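Side-chain contacts in Sodium/sialic acid symporter SiaT (Proteus mirabilis, PDB 5NV9), which couples the inward sodium gradient to uptake of the host-derived sialic acid N-acetylneuraminic acid across the bacterial inner membrane: residues A87-V92 with R272-N277; F99-K104 with D265-T270; E176-T181 with V258-V263. All blocks are in the same frame, centred on the assembly; numbering follows the deposited sequence. Where two conformers were deposited one is given.

Interaction 1: A87-V92 with R272-N277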
ATOM      1  N   ALA A  87      -1.113  15.976  -4.347  1.00 25.23           N
ATOM      2  CA  ALA A  87      -0.281  17.168  -4.415  1.00 23.01           C
ATOM      3  C   ALA A  87       1.211  16.929  -4.604  1.00 23.44           C
ATOM      4  O   ALA A  87       1.887  17.744  -5.194  1.00 23.56           O
ATOM      5  CB  ALA A  87      -0.485  18.001  -3.165  1.00 24.97           C
ATOM      6  N   ILE A  88       1.763  15.844  -4.085  1.00 24.20           N
ATOM      7  CA  ILE A  88       3.186  15.569  -4.319  1.00 23.04           C
ATOM      8  C   ILE A  88       3.505  14.970  -5.692  1.00 22.55           C
ATOM      9  O   ILE A  88       4.671  14.976  -6.077  1.00 22.14           O
ATOM     10  CB  ILE A  88       3.806  14.625  -3.255  1.00 25.77           C
ATOM     11  CG1 ILE A  88       3.116  13.284  -3.237  1.00 25.11           C
ATOM     12  CG2 ILE A  88       3.753  15.274  -1.858  1.00 27.36           C
ATOM     13  CD1 ILE A  88       3.984  12.157  -2.742  1.00 26.29           C
ATOM     14  N   LEU A  89       2.517  14.470  -6.445  1.00 21.33           N
ATOM     15  CA  LEU A  89       2.810  13.759  -7.707  1.00 21.78           C
ATOM     16  C   LEU A  89       3.633  14.509  -8.773  1.00 22.84           C
ATOM     17  O   LEU A  89       4.463  13.894  -9.415  1.00 21.53           O
ATOM     18  CB  LEU A  89       1.533  13.147  -8.353  1.00 23.69           C
ATOM     19  CG  LEU A  89       0.871  12.038  -7.512  1.00 24.90           C
ATOM     20  CD1 LEU A  89      -0.428  11.479  -8.099  1.00 24.48           C
ATOM     21  CD2 LEU A  89       1.833  10.907  -7.177  1.00 24.16           C
ATOM     22  N   PRO A  90       3.367  15.814  -9.006  1.00 24.52           N
ATOM     23  CA  PRO A  90       4.203  16.573  -9.945  1.00 27.12           C
ATOM     24  C   PRO A  90       5.708  16.637  -9.508  1.00 29.61           C
ATOM     25  O   PRO A  90       6.638  16.503 -10.342  1.00 29.03           O
ATOM     26  CB  PRO A  90       3.570  17.968  -9.919  1.00 27.00           C
ATOM     27  CG  PRO A  90       2.229  17.798  -9.276  1.00 24.97           C
ATOM     28  CD  PRO A  90       2.352  16.653  -8.362  1.00 24.61           C
ATOM     29  N   LEU A  91       5.940  16.725  -8.209  1.00 26.28           N
ATOM     30  CA  LEU A  91       7.297  16.705  -7.677  1.00 26.78           C
ATOM     31  C   LEU A  91       7.967  15.340  -7.960  1.00 24.65           C
ATOM     32  O   LEU A  91       9.172  15.268  -8.286  1.00 23.90           O
ATOM     33  CB  LEU A  91       7.250  16.961  -6.174  1.00 32.12           C
ATOM     34  CG  LEU A  91       6.677  18.317  -5.695  1.00 35.54           C
ATOM     35  CD1 LEU A  91       7.468  19.416  -6.366  1.00 37.46           C
ATOM     36  CD2 LEU A  91       5.174  18.510  -5.936  1.00 41.07           C
ATOM     37  N   VAL A  92       7.186  14.244  -7.857  1.00 22.26           N
ATOM     38  CA  VAL A  92       7.721  12.919  -8.151  1.00 22.01           C
ATOM     39  C   VAL A  92       8.089  12.846  -9.634  1.00 21.89           C
ATOM     40  O   VAL A  92       9.167  12.367 -10.008  1.00 22.59           O
ATOM     41  CB  VAL A  92       6.697  11.829  -7.847  1.00 23.55           C
ATOM     42  CG1 VAL A  92       7.230  10.455  -8.287  1.00 20.08           C
ATOM     43  CG2 VAL A  92       6.283  11.898  -6.372  1.00 24.39           C
ATOM     44  N   ARG A 272       0.555   9.653 -17.856  1.00 21.51           N
ATOM     45  CA  ARG A 272      -0.757   9.052 -17.779  1.00 23.53           C
ATOM     46  C   ARG A 272      -0.940   8.137 -16.570  1.00 21.95           C
ATOM     47  O   ARG A 272      -2.046   8.089 -16.006  1.00 23.71           O
ATOM     48  CB  ARG A 272      -1.057   8.313 -19.085  1.00 24.35           C
ATOM     49  CG  ARG A 272      -1.372   9.305 -20.153  1.00 27.01           C
ATOM     50  CD  ARG A 272      -1.399   8.662 -21.522  1.00 31.30           C
ATOM     51  NE  ARG A 272      -1.938   9.620 -22.473  1.00 32.01           N
ATOM     52  CZ  ARG A 272      -2.265   9.351 -23.739  1.00 35.84           C
ATOM     53  NH1 ARG A 272      -2.093   8.126 -24.235  1.00 31.72           N
ATOM     54  NH2 ARG A 272      -2.803  10.312 -24.502  1.00 31.24           N
ATOM     55  N   THR A 273       0.111   7.398 -16.195  1.00 22.07           N
ATOM     56  CA  THR A 273       0.077   6.610 -14.972  1.00 22.63           C
ATOM     57  C   THR A 273      -0.232   7.530 -13.755  1.00 21.11           C
ATOM     58  O   THR A 273      -1.138   7.238 -12.942  1.00 19.60           O
ATOM     59  CB  THR A 273       1.430   5.867 -14.736  1.00 23.45           C
ATOM     60  OG1 THR A 273       1.733   5.008 -15.823  1.00 24.32           O
ATOM     61  CG2 THR A 273       1.462   5.071 -13.426  1.00 23.77           C
ATOM     62  N   LEU A 274       0.512   8.623 -13.598  1.00 22.13           N
ATOM     63  CA  LEU A 274       0.277   9.478 -12.413  1.00 22.73           C
ATOM     64  C   LEU A 274      -1.050  10.142 -12.525  1.00 22.71           C
ATOM     65  O   LEU A 274      -1.738  10.296 -11.507  1.00 23.78           O
ATOM     66  CB  LEU A 274       1.377  10.516 -12.146  1.00 23.47           C
ATOM     67  CG  LEU A 274       2.820   9.992 -12.065  1.00 25.64           C
ATOM     68  CD1 LEU A 274       3.897  11.088 -11.903  1.00 25.29           C
ATOM     69  CD2 LEU A 274       2.985   9.051 -10.911  1.00 25.53           C
ATOM     70  N   ILE A 275      -1.464  10.513 -13.741  1.00 23.83           N
ATOM     71  CA  ILE A 275      -2.751  11.242 -13.880  1.00 23.84           C
ATOM     72  C   ILE A 275      -3.965  10.344 -13.552  1.00 23.15           C
ATOM     73  O   ILE A 275      -4.879  10.742 -12.810  1.00 18.32           O
ATOM     74  CB  ILE A 275      -2.903  11.846 -15.266  1.00 25.01           C
ATOM     75  CG1 ILE A 275      -1.960  13.041 -15.362  1.00 27.52           C
ATOM     76  CG2 ILE A 275      -4.341  12.312 -15.548  1.00 26.64           C
ATOM     77  CD1 ILE A 275      -1.515  13.332 -16.770  1.00 30.08           C
ATOM     78  N   THR A 276      -3.915   9.109 -14.045  1.00 22.35           N
ATOM     79  CA  THR A 276      -4.970   8.161 -13.781  1.00 22.28           C
ATOM     80  C   THR A 276      -5.089   7.832 -12.268  1.00 21.87           C
ATOM     81  O   THR A 276      -6.201   7.670 -11.721  1.00 19.03           O
ATOM     82  CB  THR A 276      -4.698   6.865 -14.536  1.00 22.82           C
ATOM     83  OG1 THR A 276      -4.613   7.143 -15.929  1.00 24.93           O
ATOM     84  CG2 THR A 276      -5.802   5.899 -14.306  1.00 22.26           C
ATOM     85  N   ASN A 277      -3.940   7.626 -11.629  1.00 21.65           N
ATOM     86  CA  ASN A 277      -3.905   7.375 -10.219  1.00 21.38           C
ATOM     87  C   ASN A 277      -4.477   8.585  -9.468  1.00 20.47           C
ATOM     88  O   ASN A 277      -5.341   8.403  -8.605  1.00 22.46           O
ATOM     89  CB  ASN A 277      -2.493   7.047  -9.746  1.00 22.11           C
ATOM     90  CG  ASN A 277      -2.406   6.975  -8.246  1.00 22.46           C
ATOM     91  OD1 ASN A 277      -2.847   6.004  -7.659  1.00 21.70           O
ATOM     92  ND2 ASN A 277      -1.873   8.055  -7.598  1.00 22.81           N
TER
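Leu89 and Leu274 meet between two helices of the LeuT fold, near the cytoplasmic end of the membrane-spanning region: an early turn of helix 89-102 and the early turns of helix 267-301. The two backbones come close here, 6.8 Å between Leu89 CA and Leu274 CA, and the tight part of the contact is made by three buried residues. Each leucine reaches over the other's backbone: Leu274 CD1 lies 3.8 Å from Leu89 O, while Leu89 CD1 sits 3.8 Å from Leu274 O. Between the two side chains the methyls Leu89 CD2 and Leu274 CD2 meet more loosely, at 4.3 Å. Both leucines carry CG anti to the carbonyl carbon (chi1 -65° in Leu89, -53° in Leu274), which directs their branches into the gap between the helices. Phe251 of helix 236-253 packs on Leu89 and Asn277, and Tyr261 touches Leu274, so the pair is enclosed by further parts of the fold. The other side is looser: Pro90 and Ile275 point away from the partner helix and lie on the surface. No hydrogen bond links the segments. Toward the substrate site, the Asn277 side chain comes within about 6 Å of the bound sialic acid and also packs on Val54 and Phe55 of helix 47-58. The Asn277 and Leu89 side chains cross at about a right angle, with Asn277 ND2 3.8 Å from Leu89 CD1.

Interaction 2: F99-K104 with D265-T270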
ATOM      1  N   PHE A  99      15.318   9.925 -13.088  1.00 27.57           N
ATOM      2  CA  PHE A  99      16.447   9.081 -12.649  1.00 27.89           C
ATOM      3  C   PHE A  99      16.118   7.626 -12.749  1.00 26.23           C
ATOM      4  O   PHE A  99      16.909   6.835 -13.283  1.00 23.79           O
ATOM      5  CB  PHE A  99      16.900   9.423 -11.225  1.00 29.31           C
ATOM      6  CG  PHE A  99      17.646  10.731 -11.157  1.00 30.67           C
ATOM      7  CD1 PHE A  99      16.974  11.913 -11.031  1.00 28.90           C
ATOM      8  CD2 PHE A  99      19.038  10.754 -11.242  1.00 33.53           C
ATOM      9  CE1 PHE A  99      17.665  13.096 -11.009  1.00 32.90           C
ATOM     10  CE2 PHE A  99      19.722  11.945 -11.206  1.00 31.03           C
ATOM     11  CZ  PHE A  99      19.030  13.120 -11.102  1.00 28.07           C
ATOM     12  N   PHE A 100      14.920   7.286 -12.282  1.00 26.16           N
ATOM     13  CA  PHE A 100      14.466   5.907 -12.259  1.00 25.26           C
ATOM     14  C   PHE A 100      14.403   5.363 -13.699  1.00 24.86           C
ATOM     15  O   PHE A 100      14.811   4.221 -13.957  1.00 25.90           O
ATOM     16  CB  PHE A 100      13.062   5.774 -11.587  1.00 26.11           C
ATOM     17  CG  PHE A 100      13.049   5.965 -10.070  1.00 23.40           C
ATOM     18  CD1 PHE A 100      13.994   5.365  -9.245  1.00 26.32           C
ATOM     19  CD2 PHE A 100      12.059   6.716  -9.457  1.00 23.19           C
ATOM     20  CE1 PHE A 100      13.951   5.543  -7.832  1.00 28.64           C
ATOM     21  CE2 PHE A 100      12.016   6.899  -8.066  1.00 23.09           C
ATOM     22  CZ  PHE A 100      12.948   6.305  -7.245  1.00 23.88           C
ATOM     23  N   ARG A 101      13.852   6.142 -14.616  1.00 23.61           N
ATOM     24  CA  ARG A 101      13.726   5.698 -15.962  1.00 25.38           C
ATOM     25  C   ARG A 101      15.068   5.608 -16.669  1.00 26.71           C
ATOM     26  O   ARG A 101      15.303   4.636 -17.366  1.00 24.62           O
ATOM     27  CB  ARG A 101      12.771   6.582 -16.751  1.00 25.23           C
ATOM     28  CG  ARG A 101      11.342   6.255 -16.320  1.00 28.39           C
ATOM     29  CD  ARG A 101      10.293   7.013 -17.099  1.00 26.97           C
ATOM     30  NE  ARG A 101      10.221   6.518 -18.474  1.00 30.16           N
ATOM     31  CZ  ARG A 101       9.621   5.400 -18.893  1.00 26.35           C
ATOM     32  NH1 ARG A 101       8.997   4.550 -18.057  1.00 26.07           N
ATOM     33  NH2 ARG A 101       9.674   5.135 -20.161  1.00 24.10           N
ATOM     34  N   LYS A 102      15.915   6.632 -16.530  1.00 26.05           N
ATOM     35  CA  LYS A 102      17.167   6.673 -17.281  1.00 26.69           C
ATOM     36  C   LYS A 102      18.136   5.622 -16.814  1.00 27.89           C
ATOM     37  O   LYS A 102      18.981   5.157 -17.587  1.00 27.20           O
ATOM     38  CB  LYS A 102      17.847   8.018 -17.171  1.00 26.18           C
ATOM     39  CG  LYS A 102      17.159   9.062 -18.016  1.00 27.11           C
ATOM     40  CD  LYS A 102      17.751  10.394 -17.744  1.00 31.94           C
ATOM     41  CE  LYS A 102      16.811  11.500 -18.121  1.00 33.03           C
ATOM     42  NZ  LYS A 102      16.810  11.614 -19.556  1.00 31.97           N
ATOM     43  N   LEU A 103      18.044   5.264 -15.539  1.00 26.36           N
ATOM     44  CA  LEU A 103      18.868   4.179 -15.018  1.00 28.68           C
ATOM     45  C   LEU A 103      18.311   2.817 -15.370  1.00 25.10           C
ATOM     46  O   LEU A 103      18.940   1.852 -15.041  1.00 27.28           O
ATOM     47  CB  LEU A 103      19.083   4.277 -13.489  1.00 29.85           C
ATOM     48  CG  LEU A 103      19.897   5.474 -12.929  1.00 32.42           C
ATOM     49  CD1 LEU A 103      19.683   5.598 -11.432  1.00 32.16           C
ATOM     50  CD2 LEU A 103      21.381   5.412 -13.236  1.00 33.56           C
ATOM     51  N   LYS A 104      17.154   2.721 -16.017  1.00 27.10           N
ATOM     52  CA  LYS A 104      16.594   1.432 -16.391  1.00 29.24           C
ATOM     53  C   LYS A 104      16.568   0.485 -15.197  1.00 28.33           C
ATOM     54  O   LYS A 104      17.025  -0.678 -15.254  1.00 24.45           O
ATOM     55  CB  LYS A 104      17.380   0.798 -17.531  1.00 34.63           C
ATOM     56  CG  LYS A 104      17.554   1.702 -18.742  1.00 40.32           C
ATOM     57  CD  LYS A 104      16.257   1.898 -19.495  1.00 43.52           C
ATOM     58  CE  LYS A 104      16.511   2.513 -20.864  1.00 50.36           C
ATOM     59  NZ  LYS A 104      15.589   3.662 -21.135  1.00 49.98           N
ATOM     60  N   ASP A 265       6.240   2.683 -21.711  1.00 29.97           N
ATOM     61  CA  ASP A 265       7.259   2.731 -22.746  0.53 30.91           C
ATOM     62  C   ASP A 265       7.785   4.140 -23.018  1.00 31.83           C
ATOM     63  O   ASP A 265       8.808   4.296 -23.628  1.00 29.77           O
ATOM     64  CB  ASP A 265       6.739   2.102 -24.028  0.53 30.84           C
ATOM     65  CG  ASP A 265       7.827   1.534 -24.847  0.53 31.95           C
ATOM     66  OD1 ASP A 265       8.483   0.600 -24.374  0.53 35.29           O
ATOM     67  OD2 ASP A 265       8.041   2.026 -25.969  0.53 32.96           O
ATOM     68  N   SER A 266       7.084   5.156 -22.559  1.00 33.01           N
ATOM     69  CA  SER A 266       7.522   6.513 -22.787  1.00 32.03           C
ATOM     70  C   SER A 266       7.167   7.345 -21.592  1.00 30.60           C
ATOM     71  O   SER A 266       6.444   6.891 -20.680  1.00 28.29           O
ATOM     72  CB  SER A 266       6.789   7.056 -24.007  1.00 37.93           C
ATOM     73  OG  SER A 266       5.385   7.122 -23.745  1.00 35.48           O
ATOM     74  N   ILE A 267       7.658   8.586 -21.597  1.00 32.79           N
ATOM     75  CA  ILE A 267       7.428   9.512 -20.489  1.00 32.25           C
ATOM     76  C   ILE A 267       5.991  10.011 -20.609  1.00 30.64           C
ATOM     77  O   ILE A 267       5.350  10.330 -19.600  1.00 25.49           O
ATOM     78  CB  ILE A 267       8.487  10.638 -20.406  1.00 37.30           C
ATOM     79  CG1 ILE A 267       8.384  11.403 -19.078  1.00 42.31           C
ATOM     80  CG2 ILE A 267       8.327  11.630 -21.524  1.00 40.22           C
ATOM     81  CD1 ILE A 267       9.102  10.729 -17.918  1.00 43.33           C
ATOM     82  N   LYS A 268       5.464  10.030 -21.835  1.00 30.39           N
ATOM     83  CA  LYS A 268       4.062  10.416 -22.077  1.00 31.86           C
ATOM     84  C   LYS A 268       3.125   9.491 -21.330  1.00 31.34           C
ATOM     85  O   LYS A 268       2.166   9.949 -20.674  1.00 29.62           O
ATOM     86  CB  LYS A 268       3.726  10.374 -23.554  1.00 34.24           C
ATOM     87  CG  LYS A 268       2.272  10.650 -23.930  1.00 35.45           C
ATOM     88  CD  LYS A 268       2.089  10.496 -25.449  1.00 37.74           C
ATOM     89  CE  LYS A 268       0.619  10.394 -25.808  1.00 39.54           C
ATOM     90  NZ  LYS A 268       0.383  10.823 -27.197  1.00 44.89           N
ATOM     91  N   GLU A 269       3.416   8.193 -21.436  1.00 27.27           N
ATOM     92  CA  GLU A 269       2.578   7.148 -20.798  1.00 27.20           C
ATOM     93  C   GLU A 269       2.799   7.137 -19.285  1.00 24.46           C
ATOM     94  O   GLU A 269       1.878   6.841 -18.547  1.00 23.26           O
ATOM     95  CB  GLU A 269       2.871   5.776 -21.414  1.00 27.77           C
ATOM     96  CG  GLU A 269       2.259   5.621 -22.810  1.00 28.59           C
ATOM     97  CD  GLU A 269       0.738   5.823 -22.781  1.00 31.23           C
ATOM     98  OE1 GLU A 269       0.096   5.546 -21.735  1.00 32.54           O
ATOM     99  OE2 GLU A 269       0.156   6.303 -23.784  1.00 28.46           O
ATOM    100  N   THR A 270       4.022   7.500 -18.852  1.00 24.15           N
ATOM    101  CA  THR A 270       4.342   7.678 -17.456  1.00 23.47           C
ATOM    102  C   THR A 270       3.519   8.750 -16.812  1.00 23.09           C
ATOM    103  O   THR A 270       3.014   8.548 -15.698  1.00 20.88           O
ATOM    104  CB  THR A 270       5.867   7.885 -17.232  1.00 24.65           C
ATOM    105  OG1 THR A 270       6.592   6.850 -17.929  1.00 26.38           O
ATOM    106  CG2 THR A 270       6.189   7.805 -15.817  1.00 25.22           C
TER
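Ser266 O is gripped twice by Thr270, in the first turn of the helix that Ser266 caps: Thr270 OG1 donates to it at 2.8 Å and Thr270 N at 3.1 Å, the two arriving from opposite faces of the carbonyl plane. Over this corner lies the Arg101 guanidinium, with Thr270 OG1 3.2 Å above one face and Ser266 O above the same face, both offset toward the rim. Arg101 NH1 is 3.3 Å from Thr270 OG1, but the angle is too poor for a hydrogen bond; NH1 instead bonds to the carbonyl oxygens of Tyr261 and Thr264. The arginine leaves its helix with CG anti to the carbonyl carbon and then bends at chi3 (71°), which lays the flat group across the turn. The last methylene of its arm adds an apolar touch, Arg101 CD to Ile267 CD1 at 4.0 Å. Arg101 NH2 lies 3.5 Å from Ser266 N, without a hydrogen bond. Thr270 OG1 also bonds to the Thr264 hydroxyl. At the N-cap, Ser266 OG accepts from Glu269 N at 3.2 Å. The result, on the cytoplasmic surface, is an arginine from the last turn of helix 89-102 laid against the serine-capped N-terminus of helix 267-301.

Interaction 3: E176-T181 with V258-V263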
ATOM      1  N   GLU A 176       3.107  -8.124 -15.428  1.00 21.56           N
ATOM      2  CA  GLU A 176       1.937  -7.862 -16.305  1.00 23.62           C
ATOM      3  C   GLU A 176       0.627  -8.484 -15.798  1.00 21.18           C
ATOM      4  O   GLU A 176      -0.417  -7.838 -15.762  1.00 19.12           O
ATOM      5  CB  GLU A 176       2.203  -8.252 -17.743  1.00 25.44           C
ATOM      6  CG  GLU A 176       3.047  -7.212 -18.459  1.00 26.99           C
ATOM      7  CD  GLU A 176       3.584  -7.743 -19.776  1.00 31.04           C
ATOM      8  OE1 GLU A 176       4.577  -8.477 -19.715  1.00 30.55           O
ATOM      9  OE2 GLU A 176       2.980  -7.444 -20.833  1.00 32.23           O
ATOM     10  N   GLY A 177       0.708  -9.729 -15.373  1.00 17.97           N
ATOM     11  CA  GLY A 177      -0.418 -10.322 -14.738  1.00 21.55           C
ATOM     12  C   GLY A 177      -0.837  -9.706 -13.422  1.00 19.75           C
ATOM     13  O   GLY A 177      -2.017  -9.701 -13.093  1.00 19.66           O
ATOM     14  N   VAL A 178       0.134  -9.156 -12.690  1.00 18.74           N
ATOM     15  CA  VAL A 178      -0.132  -8.476 -11.462  1.00 17.24           C
ATOM     16  C   VAL A 178      -0.833  -7.139 -11.769  1.00 19.49           C
ATOM     17  O   VAL A 178      -1.772  -6.725 -11.081  1.00 18.64           O
ATOM     18  CB  VAL A 178       1.181  -8.199 -10.701  1.00 16.16           C
ATOM     19  CG1 VAL A 178       0.901  -7.270  -9.583  1.00 16.17           C
ATOM     20  CG2 VAL A 178       1.732  -9.484 -10.115  1.00 16.12           C
ATOM     21  N   ILE A 179      -0.379  -6.472 -12.822  1.00 17.32           N
ATOM     22  CA  ILE A 179      -0.956  -5.185 -13.176  1.00 19.08           C
ATOM     23  C   ILE A 179      -2.384  -5.370 -13.746  1.00 20.00           C
ATOM     24  O   ILE A 179      -3.339  -4.695 -13.350  1.00 21.60           O
ATOM     25  CB  ILE A 179      -0.054  -4.488 -14.153  1.00 17.22           C
ATOM     26  CG1 ILE A 179       1.137  -3.893 -13.389  1.00 20.42           C
ATOM     27  CG2 ILE A 179      -0.819  -3.416 -14.946  1.00 18.75           C
ATOM     28  CD1 ILE A 179       2.234  -3.377 -14.316  1.00 19.55           C
ATOM     29  N   TRP A 180      -2.552  -6.317 -14.634  1.00 20.32           N
ATOM     30  CA  TRP A 180      -3.902  -6.498 -15.223  1.00 20.09           C
ATOM     31  C   TRP A 180      -4.961  -7.064 -14.255  1.00 21.20           C
ATOM     32  O   TRP A 180      -6.091  -6.563 -14.276  1.00 25.47           O
ATOM     33  CB  TRP A 180      -3.805  -7.256 -16.502  1.00 20.33           C
ATOM     34  CG  TRP A 180      -3.186  -6.460 -17.619  1.00 20.70           C
ATOM     35  CD1 TRP A 180      -2.003  -6.734 -18.219  1.00 20.64           C
ATOM     36  CD2 TRP A 180      -3.699  -5.284 -18.276  1.00 20.43           C
ATOM     37  NE1 TRP A 180      -1.734  -5.818 -19.183  1.00 21.32           N
ATOM     38  CE2 TRP A 180      -2.752  -4.917 -19.251  1.00 20.53           C
ATOM     39  CE3 TRP A 180      -4.861  -4.529 -18.156  1.00 20.06           C
ATOM     40  CZ2 TRP A 180      -2.918  -3.828 -20.080  1.00 21.61           C
ATOM     41  CZ3 TRP A 180      -5.027  -3.462 -18.984  1.00 19.95           C
ATOM     42  CH2 TRP A 180      -4.090  -3.132 -19.943  1.00 21.26           C
ATOM     43  N   THR A 181      -4.599  -7.991 -13.364  1.00 20.43           N
ATOM     44  CA  THR A 181      -5.416  -8.256 -12.183  1.00 22.75           C
ATOM     45  C   THR A 181      -5.728  -7.038 -11.274  1.00 23.17           C
ATOM     46  O   THR A 181      -6.869  -6.907 -10.784  1.00 20.56           O
ATOM     47  CB  THR A 181      -4.874  -9.414 -11.296  1.00 22.38           C
ATOM     48  OG1 THR A 181      -3.556  -9.119 -10.869  1.00 20.39           O
ATOM     49  CG2 THR A 181      -4.890 -10.751 -12.058  1.00 23.74           C
ATOM     50  N   VAL A 258       7.026   2.460  -7.234  1.00 21.27           N
ATOM     51  CA  VAL A 258       8.075   2.929  -8.109  1.00 22.10           C
ATOM     52  C   VAL A 258       8.241   2.018  -9.301  1.00 21.43           C
ATOM     53  O   VAL A 258       8.496   2.456 -10.413  1.00 21.70           O
ATOM     54  CB  VAL A 258       9.456   3.084  -7.364  1.00 20.83           C
ATOM     55  CG1 VAL A 258      10.521   3.442  -8.363  1.00 24.42           C
ATOM     56  CG2 VAL A 258       9.405   4.190  -6.344  1.00 20.27           C
ATOM     57  N   GLN A 259       8.088   0.732  -9.088  1.00 24.92           N
ATOM     58  CA  GLN A 259       8.063  -0.230 -10.210  1.00 24.56           C
ATOM     59  C   GLN A 259       7.078   0.105 -11.335  1.00 26.14           C
ATOM     60  O   GLN A 259       7.357  -0.158 -12.517  1.00 25.51           O
ATOM     61  CB  GLN A 259       7.737  -1.616  -9.658  1.00 24.64           C
ATOM     62  CG  GLN A 259       8.494  -2.743 -10.320  1.00 25.07           C
ATOM     63  CD  GLN A 259       8.035  -4.079  -9.790  1.00 27.73           C
ATOM     64  OE1 GLN A 259       7.660  -4.158  -8.612  1.00 28.01           O
ATOM     65  NE2 GLN A 259       8.019  -5.130 -10.650  1.00 26.77           N
ATOM     66  N   ARG A 260       5.928   0.683 -10.996  1.00 25.27           N
ATOM     67  CA  ARG A 260       4.958   1.075 -12.039  1.00 24.49           C
ATOM     68  C   ARG A 260       5.421   2.244 -12.891  1.00 22.48           C
ATOM     69  O   ARG A 260       4.863   2.461 -13.949  1.00 21.99           O
ATOM     70  CB  ARG A 260       3.591   1.412 -11.451  1.00 25.44           C
ATOM     71  CG  ARG A 260       2.687   0.229 -11.256  1.00 26.98           C
ATOM     72  CD  ARG A 260       2.955  -0.510  -9.975  1.00 27.17           C
ATOM     73  NE  ARG A 260       2.169  -1.748  -9.910  1.00 31.13           N
ATOM     74  CZ  ARG A 260       2.581  -2.880  -9.333  1.00 29.53           C
ATOM     75  NH1 ARG A 260       3.757  -2.946  -8.741  1.00 28.11           N
ATOM     76  NH2 ARG A 260       1.820  -3.951  -9.385  1.00 27.03           N
ATOM     77  N   TYR A 261       6.422   3.008 -12.444  1.00 20.99           N
ATOM     78  CA  TYR A 261       6.932   4.118 -13.229  1.00 19.45           C
ATOM     79  C   TYR A 261       7.782   3.688 -14.424  1.00 20.01           C
ATOM     80  O   TYR A 261       8.007   4.495 -15.326  1.00 20.51           O
ATOM     81  CB  TYR A 261       7.770   5.073 -12.346  1.00 20.96           C
ATOM     82  CG  TYR A 261       7.028   5.654 -11.099  1.00 21.06           C
ATOM     83  CD1 TYR A 261       5.624   5.734 -11.011  1.00 20.79           C
ATOM     84  CD2 TYR A 261       7.767   6.135 -10.021  1.00 23.98           C
ATOM     85  CE1 TYR A 261       4.994   6.288  -9.873  1.00 22.94           C
ATOM     86  CE2 TYR A 261       7.153   6.716  -8.912  1.00 24.11           C
ATOM     87  CZ  TYR A 261       5.785   6.775  -8.807  1.00 23.22           C
ATOM     88  OH  TYR A 261       5.278   7.358  -7.629  1.00 23.42           O
ATOM     89  N   ILE A 262       8.289   2.455 -14.407  1.00 21.27           N
ATOM     90  CA  ILE A 262       9.220   1.965 -15.428  1.00 24.37           C
ATOM     91  C   ILE A 262       8.595   0.900 -16.371  1.00 23.11           C
ATOM     92  O   ILE A 262       9.251   0.412 -17.294  1.00 19.63           O
ATOM     93  CB  ILE A 262      10.542   1.482 -14.766  1.00 26.37           C
ATOM     94  CG1 ILE A 262      10.340   0.410 -13.701  1.00 27.91           C
ATOM     95  CG2 ILE A 262      11.171   2.645 -13.993  1.00 25.25           C
ATOM     96  CD1 ILE A 262      10.404  -0.989 -14.220  1.00 31.28           C
ATOM     97  N   VAL A 263       7.338   0.522 -16.136  1.00 22.20           N
ATOM     98  CA  VAL A 263       6.687  -0.456 -17.025  1.00 21.97           C
ATOM     99  C   VAL A 263       6.104   0.134 -18.296  1.00 23.02           C
ATOM    100  O   VAL A 263       5.740  -0.623 -19.236  1.00 23.80           O
ATOM    101  CB  VAL A 263       5.579  -1.258 -16.295  1.00 24.21           C
ATOM    102  CG1 VAL A 263       6.149  -2.072 -15.176  1.00 24.54           C
ATOM    103  CG2 VAL A 263       4.454  -0.385 -15.806  1.00 23.74           C
TER
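Val178 CG1 meets the edge of the Arg260 guanidinium, close to its plane and 3.4 Å from Arg260 NH2. The valine holds CG1 anti to the backbone N (chi1 169°), and its side chain crosses the arginine at about a right angle. Arg260 bends at chi2 (83°), which brings its end nearer helix 155-203 than its first bond would suggest. On the way it slides past Ile179 in the opposite direction, with Arg260 NH2 4.1 Å from Ile179 CG1. Ile179 meets Val263 tip to tip, Ile179 CD1 to Val263 CG2 at 4.0 Å. Polar partners of the arginine lie beyond the two segments: NE bonds to Ser53 OG of helix 47-58, while NH2 makes a weak bond to Asp182 OD2 and NH1 another weak one to Asp256 O. Asp182 binds the second sodium ion together with Ser342, Ser345 and Ser346, and the Val178 side chain is about 3 Å from a bound sodium. Val178 thus closes one edge of a buried guanidinium beside the Na3 site, with Ile179 alongside; the nearby positive charge may partly offset that of Asp182, though the bond between them is weak.

How the interactions relate
Interactions 1 and 2 join the same two helices, 89-102 and 267-301, at points 14 Å apart between centres. Interaction 1 is buried and made chiefly by leucine methyls, without a hydrogen bond between the segments; interaction 2, nearer the cytoplasmic surface, relies on an arginine laid against a helix cap. Interaction 3 is buried again, but it sets the loop ahead of helix 267-301 against helix 155-203 and brings a charged group into the interior beside a sodium site. That loop ties the three together, because its Tyr261 touches both other contacts, interaction 1 through its ring and interaction 2 through its backbone.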